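Long-range contact in peptidoglycan D,D-transpeptidase FtsI (Yersinia pestis, PDB 6SYN), which probably cross-links peptidoglycan strands as a class B penicillin-binding protein, a D,D-transpeptidase that beta-lactams inhibit by occupying its active site: residues D182-A196 / V494-M506. Sequence-based numbering, arbitrary orientation.
Sequences DERLQALVYRELNNA and VFGAIMGGVLRTM. With ACT (acetate ion), chain C.
Asp182 and Arg184 open the antiparallel packing of helix 183-196 against helix 494-505, facing Met506 and Thr505 at the C-terminal end of the partner. Asp182 is the N-cap, its OD1 accepting weakly from the backbone N of Arg184, and its carboxylate also holds that residue's guanidinium: Arg184 NH2 reaches the syn lone pair of Asp182 OD2 at 2.8 Å. Thus steadied, the guanidinium has one face over Thr505 CG2, which sits off-centre, nearest NH1, and sends NH1 to an acetate ion near its plane, probably picked up from the crystallisation liquor. Threonine suits this spot because its two branches divide the work: the methyl serves Arg184 and Leu185, while Thr505 OG1 donates a hydrogen bond to Gly501 O (2.7 Å), one turn back, from above the carbonyl plane; Gly501 O also accepts from Thr505 N.

Leu185 spreads its branches, CD2 against Thr505 CG2 and CD1 against Met506 SD (4.1 Å). One turn on, Leu188 is a knob in a hole formed by Ala497, Ile498, Gly501 and Val502. With CG anti to the backbone N (chi1 169°), its CD2 lies 3.6 Å from Gly501 CA, where the bare glycine backbone admits it. Val189 meets Ile498 methyl to methyl, CG2 to CG2 at 3.7 Å, compact branched chains filling the interface where the CA atoms of Val189 and Ile498 are 5.6 Å apart. Glu192 suits a partly exposed place: its CB and CG pack along Ile498 CG1 (3.5 Å from CB), while the bend at chi2 (-60°) turns the carboxylate to set OE1 beside Ala497 CB. Val494 CG1 lies by the Glu192 carbonyl.

The axes approach to 9.3 Å at 164°. Both helices lie on the antiparallel sheet of the transpeptidase domain: Leu185 and Val502 share Leu209 of strand 204-211, Val189 touches Ala219 of strand 217-223, and Ile498 rests on Leu473 of strand 471-478.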
loop_
_atom_site.group_PDB
_atom_site.type_symbol
_atom_site.label_atom_id
_atom_site.label_comp_id
_atom_site.label_asym_id
_atom_site.label_seq_id
_atom_site.Cartn_x
_atom_site.Cartn_y
_atom_site.Cartn_z
ATOM N N ASP A 182 -5.187 -12.505 0.588
ATOM C CA ASP A 182 -6.548 -13.084 0.403
ATOM C C ASP A 182 -7.252 -12.253 -0.679
ATOM O O ASP A 182 -7.274 -11.014 -0.531
ATOM C CB ASP A 182 -7.303 -13.144 1.737
ATOM C CG ASP A 182 -8.661 -13.831 1.677
ATOM O OD1 ASP A 182 -9.302 -13.778 0.612
ATOM O OD2 ASP A 182 -9.072 -14.419 2.702
ATOM N N GLU A 183 -7.764 -12.901 -1.735
ATOM C CA GLU A 183 -8.346 -12.224 -2.932
ATOM C C GLU A 183 -9.599 -11.440 -2.517
ATOM O O GLU A 183 -9.748 -10.298 -2.995
ATOM C CB GLU A 183 -8.635 -13.223 -4.061
ATOM C CG GLU A 183 -9.773 -12.815 -4.996
ATOM C CD GLU A 183 -9.538 -11.542 -5.796
ATOM O OE1 GLU A 183 -8.366 -11.151 -5.922
ATOM O OE2 GLU A 183 -10.521 -10.938 -6.285
ATOM N N ARG A 184 -10.461 -12.032 -1.681
ATOM C CA ARG A 184 -11.694 -11.389 -1.148
ATOM C C ARG A 184 -11.325 -10.082 -0.437
ATOM O O ARG A 184 -12.063 -9.088 -0.609
ATOM C CB ARG A 184 -12.419 -12.289 -0.142
ATOM C CG ARG A 184 -13.052 -13.548 -0.720
ATOM C CD ARG A 184 -13.554 -14.472 0.380
ATOM N NE ARG A 184 -12.484 -14.782 1.323
ATOM C CZ ARG A 184 -12.636 -15.203 2.581
ATOM N NH1 ARG A 184 -13.839 -15.382 3.104
ATOM N NH2 ARG A 184 -11.564 -15.431 3.321
ATOM N N LEU A 185 -10.254 -10.101 0.363
ATOM C CA LEU A 185 -9.835 -8.961 1.221
ATOM C C LEU A 185 -9.079 -7.933 0.368
ATOM O O LEU A 185 -9.250 -6.730 0.622
ATOM C CB LEU A 185 -8.980 -9.466 2.390
ATOM C CG LEU A 185 -9.629 -10.481 3.337
ATOM C CD1 LEU A 185 -8.777 -10.664 4.583
ATOM C CD2 LEU A 185 -11.042 -10.080 3.739
ATOM N N GLN A 186 -8.291 -8.380 -0.616
ATOM C CA GLN A 186 -7.631 -7.478 -1.601
ATOM C C GLN A 186 -8.715 -6.748 -2.407
ATOM O O GLN A 186 -8.574 -5.521 -2.623
ATOM C CB GLN A 186 -6.673 -8.253 -2.509
ATOM C CG GLN A 186 -5.887 -7.360 -3.465
ATOM C CD GLN A 186 -4.769 -6.599 -2.795
ATOM O OE1 GLN A 186 -4.517 -6.742 -1.601
ATOM N NE2 GLN A 186 -4.079 -5.775 -3.569
ATOM N N ALA A 187 -9.756 -7.473 -2.824
ATOM C CA ALA A 187 -10.917 -6.946 -3.579
ATOM C C ALA A 187 -11.610 -5.865 -2.743
ATOM O O ALA A 187 -11.859 -4.772 -3.291
ATOM C CB ALA A 187 -11.863 -8.064 -3.940
ATOM N N LEU A 188 -11.879 -6.153 -1.464
ATOM C CA LEU A 188 -12.523 -5.199 -0.521
ATOM C C LEU A 188 -11.603 -3.998 -0.298
ATOM O O LEU A 188 -12.072 -2.855 -0.421
ATOM C CB LEU A 188 -12.815 -5.876 0.818
ATOM C CG LEU A 188 -13.225 -4.904 1.922
ATOM C CD1 LEU A 188 -14.510 -4.180 1.542
ATOM C CD2 LEU A 188 -13.374 -5.610 3.256
ATOM N N VAL A 189 -10.351 -4.253 0.068
ATOM C CA VAL A 189 -9.346 -3.182 0.325
ATOM C C VAL A 189 -9.263 -2.288 -0.918
ATOM O O VAL A 189 -9.569 -1.093 -0.797
ATOM C CB VAL A 189 -7.976 -3.766 0.719
ATOM C CG1 VAL A 189 -6.871 -2.728 0.622
ATOM C CG2 VAL A 189 -8.012 -4.367 2.115
ATOM N N TYR A 190 -8.879 -2.843 -2.070
ATOM C CA TYR A 190 -8.608 -2.060 -3.302
ATOM C C TYR A 190 -9.852 -1.255 -3.700
ATOM O O TYR A 190 -9.696 -0.093 -4.113
ATOM C CB TYR A 190 -8.164 -2.949 -4.464
ATOM C CG TYR A 190 -8.139 -2.213 -5.780
ATOM C CD1 TYR A 190 -7.055 -1.430 -6.143
ATOM C CD2 TYR A 190 -9.234 -2.244 -6.629
ATOM C CE1 TYR A 190 -7.047 -0.726 -7.336
ATOM C CE2 TYR A 190 -9.241 -1.549 -7.825
ATOM C CZ TYR A 190 -8.142 -0.789 -8.181
ATOM O OH TYR A 190 -8.151 -0.109 -9.362
ATOM N N ARG A 191 -11.043 -1.850 -3.598
ATOM C CA ARG A 191 -12.312 -1.237 -4.075
ATOM C C ARG A 191 -12.627 0.009 -3.240
ATOM O O ARG A 191 -13.084 1.014 -3.821
ATOM C CB ARG A 191 -13.446 -2.265 -4.023
ATOM C CG ARG A 191 -14.849 -1.676 -4.060
ATOM C CD ARG A 191 -15.880 -2.763 -4.298
ATOM N NE ARG A 191 -16.047 -3.730 -3.205
ATOM C CZ ARG A 191 -15.397 -4.897 -3.070
ATOM N NH1 ARG A 191 -15.680 -5.689 -2.046
ATOM N NH2 ARG A 191 -14.471 -5.278 -3.935
ATOM N N GLU A 192 -12.407 -0.052 -1.929
ATOM C CA GLU A 192 -12.659 1.089 -1.009
ATOM C C GLU A 192 -11.623 2.183 -1.282
ATOM O O GLU A 192 -12.005 3.369 -1.287
ATOM C CB GLU A 192 -12.648 0.602 0.442
ATOM C CG GLU A 192 -13.788 -0.350 0.753
ATOM C CD GLU A 192 -15.171 0.240 0.544
ATOM O OE1 GLU A 192 -15.320 1.460 0.708
ATOM O OE2 GLU A 192 -16.091 -0.522 0.215
ATOM N N LEU A 193 -10.370 1.789 -1.525
ATOM C CA LEU A 193 -9.219 2.708 -1.729
ATOM C C LEU A 193 -9.398 3.464 -3.049
ATOM O O LEU A 193 -9.422 4.707 -3.029
ATOM C CB LEU A 193 -7.930 1.881 -1.751
ATOM C CG LEU A 193 -6.651 2.672 -2.011
ATOM C CD1 LEU A 193 -6.308 3.535 -0.804
ATOM C CD2 LEU A 193 -5.500 1.742 -2.361
ATOM N N ASN A 194 -9.513 2.710 -4.145
ATOM C CA ASN A 194 -9.647 3.218 -5.536
ATOM C C ASN A 194 -10.769 4.255 -5.591
ATOM O O ASN A 194 -10.504 5.382 -6.039
ATOM C CB ASN A 194 -9.907 2.076 -6.515
ATOM C CG ASN A 194 -9.596 2.464 -7.940
ATOM O OD1 ASN A 194 -10.423 2.290 -8.831
ATOM N ND2 ASN A 194 -8.407 2.996 -8.159
ATOM N N ASN A 195 -11.963 3.871 -5.127
ATOM C CA ASN A 195 -13.162 4.744 -5.017
ATOM C C ASN A 195 -12.780 6.037 -4.287
ATOM O O ASN A 195 -12.895 7.110 -4.907
ATOM C CB ASN A 195 -14.322 4.026 -4.321
ATOM C CG ASN A 195 -14.994 2.990 -5.203
ATOM O OD1 ASN A 195 -14.704 2.893 -6.399
ATOM N ND2 ASN A 195 -15.896 2.212 -4.618
ATOM N N ALA A 196 -12.317 5.931 -3.036
ATOM C CA ALA A 196 -11.968 7.080 -2.165
ATOM C C ALA A 196 -10.898 7.961 -2.824
ATOM O O ALA A 196 -10.972 9.197 -2.662
ATOM C CB ALA A 196 -11.512 6.596 -0.817
ATOM N N VAL A 494 -12.628 5.367 4.967
ATOM C CA VAL A 494 -12.097 4.261 4.113
ATOM C C VAL A 494 -11.554 3.155 5.025
ATOM O O VAL A 494 -11.732 1.971 4.678
ATOM C CB VAL A 494 -11.022 4.750 3.124
ATOM C CG1 VAL A 494 -10.455 3.605 2.299
ATOM C CG2 VAL A 494 -11.549 5.841 2.207
ATOM N N PHE A 495 -10.913 3.520 6.140
ATOM C CA PHE A 495 -10.439 2.558 7.170
ATOM C C PHE A 495 -11.643 1.783 7.715
ATOM O O PHE A 495 -11.576 0.546 7.790
ATOM C CB PHE A 495 -9.690 3.261 8.304
ATOM C CG PHE A 495 -9.190 2.325 9.376
ATOM C CD1 PHE A 495 -10.072 1.726 10.267
ATOM C CD2 PHE A 495 -7.840 2.033 9.494
ATOM C CE1 PHE A 495 -9.613 0.868 11.255
ATOM C CE2 PHE A 495 -7.384 1.175 10.485
ATOM C CZ PHE A 495 -8.270 0.592 11.363
ATOM N N GLY A 496 -12.703 2.503 8.094
ATOM C CA GLY A 496 -13.924 1.924 8.686
ATOM C C GLY A 496 -14.562 0.907 7.758
ATOM O O GLY A 496 -14.795 -0.237 8.202
ATOM N N ALA A 497 -14.808 1.308 6.508
ATOM C CA ALA A 497 -15.374 0.468 5.429
ATOM C C ALA A 497 -14.536 -0.805 5.248
ATOM O O ALA A 497 -15.138 -1.891 5.142
ATOM C CB ALA A 497 -15.446 1.264 4.148
ATOM N N ILE A 498 -13.204 -0.688 5.201
ATOM C CA ILE A 498 -12.296 -1.845 4.925
ATOM C C ILE A 498 -12.269 -2.770 6.149
ATOM O O ILE A 498 -12.480 -3.975 5.971
ATOM C CB ILE A 498 -10.884 -1.384 4.506
ATOM C CG1 ILE A 498 -10.872 -0.889 3.056
ATOM C CG2 ILE A 498 -9.865 -2.497 4.724
ATOM C CD1 ILE A 498 -9.550 -0.324 2.588
ATOM N N MET A 499 -12.035 -2.227 7.345
ATOM C CA MET A 499 -11.895 -3.035 8.589
ATOM C C MET A 499 -13.221 -3.734 8.922
ATOM O O MET A 499 -13.165 -4.874 9.414
ATOM C CB MET A 499 -11.437 -2.174 9.771
ATOM C CG MET A 499 -10.994 -2.993 10.969
ATOM S SD MET A 499 -9.869 -4.353 10.521
ATOM C CE MET A 499 -8.280 -3.609 10.889
ATOM N N GLY A 500 -14.357 -3.083 8.643
ATOM C CA GLY A 500 -15.710 -3.644 8.824
ATOM C C GLY A 500 -15.890 -4.938 8.050
ATOM O O GLY A 500 -16.164 -5.970 8.683
ATOM N N GLY A 501 -15.741 -4.882 6.724
ATOM C CA GLY A 501 -15.827 -6.049 5.826
ATOM C C GLY A 501 -14.838 -7.133 6.225
ATOM O O GLY A 501 -15.245 -8.306 6.305
ATOM N N VAL A 502 -13.590 -6.756 6.506
ATOM C CA VAL A 502 -12.538 -7.699 6.985
ATOM C C VAL A 502 -13.100 -8.504 8.167
ATOM O O VAL A 502 -13.197 -9.738 8.041
ATOM C CB VAL A 502 -11.239 -6.958 7.353
ATOM C CG1 VAL A 502 -10.299 -7.837 8.164
ATOM C CG2 VAL A 502 -10.533 -6.417 6.117
ATOM N N LEU A 503 -13.466 -7.832 9.265
ATOM C CA LEU A 503 -13.938 -8.478 10.527
ATOM C C LEU A 503 -15.083 -9.453 10.224
ATOM O O LEU A 503 -15.112 -10.533 10.842
ATOM C CB LEU A 503 -14.388 -7.401 11.520
ATOM C CG LEU A 503 -13.257 -6.626 12.191
ATOM C CD1 LEU A 503 -13.734 -5.275 12.694
ATOM C CD2 LEU A 503 -12.647 -7.438 13.323
ATOM N N ARG A 504 -15.975 -9.079 9.303
ATOM C CA ARG A 504 -17.197 -9.849 8.946
ATOM C C ARG A 504 -16.839 -11.017 8.018
ATOM O O ARG A 504 -17.298 -12.143 8.299
ATOM C CB ARG A 504 -18.252 -8.924 8.325
ATOM C CG ARG A 504 -19.038 -8.113 9.346
ATOM C CD ARG A 504 -19.689 -8.984 10.409
ATOM N NE ARG A 504 -20.491 -8.368 11.469
ATOM C CZ ARG A 504 -20.822 -7.080 11.615
ATOM N NH1 ARG A 504 -21.562 -6.727 12.655
ATOM N NH2 ARG A 504 -20.438 -6.139 10.767
ATOM N N THR A 505 -16.061 -10.767 6.962
ATOM C CA THR A 505 -15.532 -11.816 6.049
ATOM C C THR A 505 -14.855 -12.912 6.877
ATOM O O THR A 505 -15.155 -14.093 6.659
ATOM C CB THR A 505 -14.516 -11.250 5.048
ATOM O OG1 THR A 505 -15.112 -10.181 4.313
ATOM C CG2 THR A 505 -14.001 -12.303 4.089
ATOM N N MET A 506 -13.990 -12.506 7.807
ATOM C CA MET A 506 -13.134 -13.395 8.635
ATOM C C MET A 506 -13.905 -13.901 9.863
ATOM O O MET A 506 -13.264 -14.535 10.730
ATOM C CB MET A 506 -11.876 -12.636 9.071
ATOM C CG MET A 506 -11.019 -12.200 7.893
ATOM S SD MET A 506 -10.613 -13.595 6.807
ATOM C CE MET A 506 -9.489 -14.499 7.867
HETATM C C ACT C . -13.349 -17.597 6.003
HETATM O O ACT C . -13.321 -16.364 6.198
HETATM O OXT ACT C . -12.433 -18.371 6.351
HETATM C CH3 ACT C . -14.576 -18.197 5.293
#